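Local coordinates for methyl-coenzyme M reductase subunit beta (Methanosarcina barkeri, PDB 1E6Y), which catalyses, as part of the methyl-coenzyme M reductase complex, the last step of methanogenesis, releasing methane from methyl-coenzyme M with coenzyme B as reductant, at residues E[357-360]-E[361-364]; E[388-391]-E[392-396]. All coordinates share one frame; numbering follows the deposited sequence.

Contact 1 (E[357-360]-E[361-364]). With F43 (factor 430), chain G; COM (1-thioethanesulfonic acid), chain N.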
# COMPACT_ATOMS: atom_id res chain seq x y z
N SER E 357 -3.78 4.28 25.47
CA SER E 357 -4.20 3.36 26.53
C SER E 357 -4.88 2.12 25.93
O SER E 357 -4.49 0.99 26.20
CB SER E 357 -5.16 4.05 27.50
OG SER E 357 -4.52 5.10 28.21
N PHE E 358 -5.86 2.36 25.06
CA PHE E 358 -6.57 1.30 24.36
C PHE E 358 -5.61 0.34 23.65
O PHE E 358 -5.65 -0.87 23.87
CB PHE E 358 -7.54 1.93 23.37
CG PHE E 358 -8.16 0.95 22.41
CD1 PHE E 358 -8.90 -0.13 22.87
CD2 PHE E 358 -8.09 1.18 21.03
CE1 PHE E 358 -9.56 -0.98 21.98
CE2 PHE E 358 -8.74 0.34 20.13
CZ PHE E 358 -9.48 -0.74 20.60
N PHE E 359 -4.70 0.90 22.86
CA PHE E 359 -3.78 0.10 22.05
C PHE E 359 -2.54 -0.37 22.81
O PHE E 359 -1.65 -0.97 22.23
CB PHE E 359 -3.37 0.87 20.80
CG PHE E 359 -4.36 0.75 19.67
CD1 PHE E 359 -5.12 1.85 19.27
CD2 PHE E 359 -4.52 -0.46 19.00
CE1 PHE E 359 -6.03 1.74 18.22
CE2 PHE E 359 -5.43 -0.58 17.95
CZ PHE E 359 -6.19 0.52 17.56
N SER E 360 -2.54 -0.18 24.13
CA SER E 360 -1.54 -0.83 24.98
C SER E 360 -2.21 -1.70 26.05
O SER E 360 -1.55 -2.14 27.00
CB SER E 360 -0.62 0.22 25.62
OG SER E 360 -1.35 1.18 26.37
N HIS E 361 -3.48 -2.02 25.84
CA HIS E 361 -4.25 -2.85 26.77
C HIS E 361 -5.32 -3.70 26.07
O HIS E 361 -6.23 -4.21 26.72
CB HIS E 361 -4.95 -1.97 27.82
CG HIS E 361 -4.00 -1.23 28.72
ND1 HIS E 361 -3.38 -0.06 28.34
CD2 HIS E 361 -3.63 -1.45 30.00
CE1 HIS E 361 -2.66 0.40 29.34
NE2 HIS E 361 -2.79 -0.42 30.36
N SER E 362 -5.23 -3.84 24.75
CA SER E 362 -6.27 -4.53 23.98
C SER E 362 -5.73 -5.54 22.97
O SER E 362 -4.51 -5.70 22.82
CB SER E 362 -7.16 -3.52 23.26
OG SER E 362 -6.50 -2.98 22.13
N ILE E 363 -6.64 -6.17 22.23
CA ILE E 363 -6.27 -7.19 21.25
C ILE E 363 -5.88 -6.61 19.89
O ILE E 363 -5.25 -7.29 19.08
CB ILE E 363 -7.42 -8.21 21.03
CG1 ILE E 363 -8.65 -7.51 20.46
CG2 ILE E 363 -7.76 -8.91 22.34
CD1 ILE E 363 -9.74 -8.46 20.00
N TYR E 364 -6.21 -5.34 19.65
CA TYR E 364 -6.31 -4.83 18.28
C TYR E 364 -5.02 -4.38 17.61
O TYR E 364 -4.96 -4.27 16.38
CB TYR E 364 -7.33 -3.69 18.24
CG TYR E 364 -8.71 -4.12 18.66
CD1 TYR E 364 -9.18 -3.83 19.94
CD2 TYR E 364 -9.54 -4.83 17.80
CE1 TYR E 364 -10.46 -4.23 20.34
CE2 TYR E 364 -10.81 -5.25 18.19
CZ TYR E 364 -11.26 -4.94 19.47
OH TYR E 364 -12.51 -5.34 19.86
NI F43 G . -15.69 -5.32 22.77
NA F43 G . -14.75 -6.65 21.36
CHA F43 G . -16.39 -6.04 19.54
C1A F43 G . -15.36 -6.84 20.29
C2A F43 G . -14.97 -8.25 19.59
C3A F43 G . -14.41 -8.94 20.90
C4A F43 G . -13.85 -7.74 21.62
C5A F43 G . -13.81 -8.04 18.57
C6A F43 G . -13.39 -9.38 17.93
O7A F43 G . -14.09 -9.88 17.00
N8A F43 G . -12.33 -10.01 18.33
C9A F43 G . -16.17 -8.91 18.99
CAA F43 G . -15.52 -9.72 21.79
CBA F43 G . -15.91 -11.04 21.19
CCA F43 G . -15.90 -12.18 22.15
ODA F43 G . -16.67 -12.14 23.16
OEA F43 G . -15.13 -13.15 21.95
NB F43 G . -14.11 -5.75 24.05
CHB F43 G . -13.58 -7.95 23.12
C1B F43 G . -13.04 -6.83 23.78
C2B F43 G . -12.30 -7.12 25.24
C3B F43 G . -13.31 -6.35 26.25
C4B F43 G . -14.13 -5.57 25.23
N5B F43 G . -11.83 -6.16 23.12
C6B F43 G . -10.75 -5.96 23.82
O7B F43 G . -9.71 -5.48 23.36
C8B F43 G . -10.97 -6.42 25.25
C9B F43 G . -12.09 -8.60 25.49
CAB F43 G . -14.18 -7.49 27.03
CBB F43 G . -15.16 -6.88 27.99
CCB F43 G . -15.83 -7.99 28.75
ODB F43 G . -15.07 -8.65 29.47
OEB F43 G . -17.05 -8.23 28.66
NC F43 G . -16.72 -4.27 24.20
CHC F43 G . -15.05 -4.53 25.93
C1C F43 G . -16.17 -4.00 25.43
C2C F43 G . -16.96 -3.01 26.23
C3C F43 G . -18.23 -2.84 25.33
C4C F43 G . -17.90 -3.56 24.09
C5C F43 G . -16.24 -1.63 26.29
C6C F43 G . -17.03 -0.63 27.10
O7C F43 G . -17.34 -0.94 28.28
O8C F43 G . -17.34 0.48 26.58
C8C F43 G . -19.43 -3.60 25.97
C9C F43 G . -19.98 -2.99 27.27
CAC F43 G . -21.16 -3.77 27.88
OBC F43 G . -21.60 -4.81 27.34
OCC F43 G . -21.65 -3.31 28.95
ND F43 G . -17.40 -5.22 21.73
CHD F43 G . -18.72 -3.59 23.05
C5D F43 G . -20.18 -3.33 20.45
C6D F43 G . -20.83 -2.71 21.64
C7D F43 G . -19.92 -2.64 22.83
O8D F43 G . -20.21 -1.73 23.63
C9D F43 G . -19.63 -6.38 18.91
CAD F43 G . -20.59 -5.80 17.96
OBD F43 G . -21.62 -6.46 17.62
OCD F43 G . -20.37 -4.63 17.49
C1D F43 G . -18.46 -4.49 21.81
C2D F43 G . -19.53 -4.61 20.78
C3D F43 G . -18.79 -5.41 19.67
C4D F43 G . -17.67 -6.01 20.41
C1 COM N . -13.77 -2.38 22.89
C2 COM N . -12.36 -2.87 23.24
S1 COM N . -14.47 -3.42 21.61
S2 COM N . -11.81 -2.22 24.83
O1S COM N . -12.24 -0.79 24.92
O2S COM N . -10.29 -2.33 24.90
O3S COM N . -12.43 -3.03 25.94
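Phe358 and Tyr364 bring their rings together obliquely where helix 348-358 ends and the chain turns into the loop that lines the active site, beside coenzyme M and the nickel cofactor factor 430. The ring centroids lie 5.4 Å apart and the planes meet at 38°. Phe359, the first residue to leave helical geometry, crosses Tyr364 at about a right angle and sets its CE2 3.7 Å from Tyr364 CB. Phe358, whose chi1 of 170° swings the ring away from its own backbone N, offers its ring edge to the sulfonate: O2S of coenzyme M lies near the ring plane, 3.3 Å from Phe358 CD1. Over one face of the same ring sits Ser362 OG, which donates to Phe358 O at 2.9 Å. His361 N binds that carbonyl too, from the opposite face of its plane, so two donors finish off a carbonyl at the helix end. The preceding carbonyl is also gripped twice: Ser357 O takes the backbone N-H of Ser360 and, at 2.6 Å, His361 ND1, the acceptor lying 16° out of the imidazole plane. His361 NE2 is hydrogen-bonded to Asp113 of the gamma subunit; with a partner at each nitrogen the ring's rotation is set. Beyond the turn, Ile363 CG1 covers one face of the Tyr364 ring over its centre. Phe358, Phe359 and Tyr364 all touch coenzyme B, so the same turn faces both bound coenzymes. The tyrosine carries the contact on to the metal centre: Tyr364 OH accepts a weak hydrogen bond from factor 430 N5B and lies 3.3 Å from S1 of coenzyme M, the sulfur that is bound to nickel at 2.5 Å.

Contact 2 (E[388-391]-E[392-396])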
# COMPACT_ATOMS: atom_id res chain seq x y z
N PRO E 388 7.61 12.00 24.18
CA PRO E 388 8.69 12.16 25.17
C PRO E 388 8.39 11.52 26.53
O PRO E 388 9.27 10.93 27.14
CB PRO E 388 8.85 13.68 25.27
CG PRO E 388 8.47 14.15 23.91
CD PRO E 388 7.31 13.28 23.51
N CYS E 389 7.13 11.57 26.94
CA CYS E 389 6.69 10.90 28.16
C CYS E 389 6.78 9.38 28.05
O CYS E 389 7.15 8.70 29.01
CB CYS E 389 5.25 11.30 28.50
SG CYS E 389 5.00 13.09 28.59
N VAL E 390 6.46 8.86 26.87
CA VAL E 390 6.56 7.43 26.61
C VAL E 390 8.01 6.94 26.70
O VAL E 390 8.29 5.92 27.33
CB VAL E 390 5.98 7.07 25.23
CG1 VAL E 390 6.06 5.57 24.98
CG2 VAL E 390 4.53 7.53 25.14
N CYS E 391 8.94 7.71 26.15
CA CYS E 391 10.35 7.36 26.21
C CYS E 391 10.88 7.36 27.64
O CYS E 391 11.65 6.48 28.03
CB CYS E 391 11.18 8.32 25.35
SG CYS E 391 10.82 8.20 23.59
N ALA E 392 10.43 8.33 28.43
CA ALA E 392 10.78 8.40 29.85
C ALA E 392 10.18 7.22 30.63
O ALA E 392 10.84 6.62 31.46
CB ALA E 392 10.30 9.72 30.45
N ALA E 393 8.93 6.87 30.30
CA ALA E 393 8.24 5.76 30.94
C ALA E 393 8.97 4.44 30.70
O ALA E 393 9.15 3.64 31.63
CB ALA E 393 6.82 5.67 30.43
N VAL E 394 9.40 4.23 29.46
CA VAL E 394 10.14 3.04 29.09
C VAL E 394 11.48 2.98 29.82
O VAL E 394 11.87 1.93 30.33
CB VAL E 394 10.36 3.00 27.56
CG1 VAL E 394 11.34 1.91 27.19
CG2 VAL E 394 9.03 2.77 26.86
N ALA E 395 12.13 4.13 29.95
CA ALA E 395 13.40 4.23 30.67
C ALA E 395 13.26 3.86 32.15
O ALA E 395 14.20 3.34 32.75
CB ALA E 395 13.96 5.65 30.54
N LEU E 396 12.08 4.08 32.71
CA LEU E 396 11.84 3.85 34.14
C LEU E 396 11.38 2.43 34.46
O LEU E 396 11.25 2.07 35.63
CB LEU E 396 10.81 4.84 34.67
CG LEU E 396 11.25 6.30 34.83
CD1 LEU E 396 10.03 7.18 35.04
CD2 LEU E 396 12.22 6.42 36.00
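Cys389 O receives the backbone N-H of Ala393 at 2.9 Å, and the methyl of the same alanine leans over both this oxygen and the next, with Ala393 CB 3.4 Å from Val390 O. One residue further on, Val394 N donates to Val390 O, with an N-H...O angle of 161°. Bonds from Ala392 N to Pro388 O and from Ala395 N to Cys391 O complete four successive i to i+4 links of an alpha-helix, the buried helix 387-395 of the C-terminal domain. Neighbouring helices pack on several flanks: Cys389 and Ala393 meet helices 296-318 and 323-339, whereas Val390, Cys391 and Val394 meet helix 193-199. The two valines lie one turn apart. Val394 CG2 is turned back along the helix (chi1 170° for CG1), reaching 3.3 Å from Val390 O, while Val390 CG1 is a looser 4.5 Å from Val394 CG2. At the far end Ala395 O accepts a hydrogen bond from Arg67 of the gamma subunit.

Contacts 1 and 2 come in series along the C-terminal domain, on two helices that follow each other in the chain: residues 357-364 leave the end of helix 348-358, and residues 388-396 run through helix 387-395. Their centres are 18 Å apart and their nearest atoms about 9 Å, so they do not touch. Helix 323-339 borders both, meeting Ser360 and His361 in contact 1 and Cys389 and Ala393 in contact 2. The chain between them includes Gly366, which binds coenzyme B. The centre of contact 2 lies nearer the centre of the chain, about 10 Å against 22 Å for that of contact 1. Both reach the gamma subunit, while contact 1, at the buried active site, also meets the coenzymes.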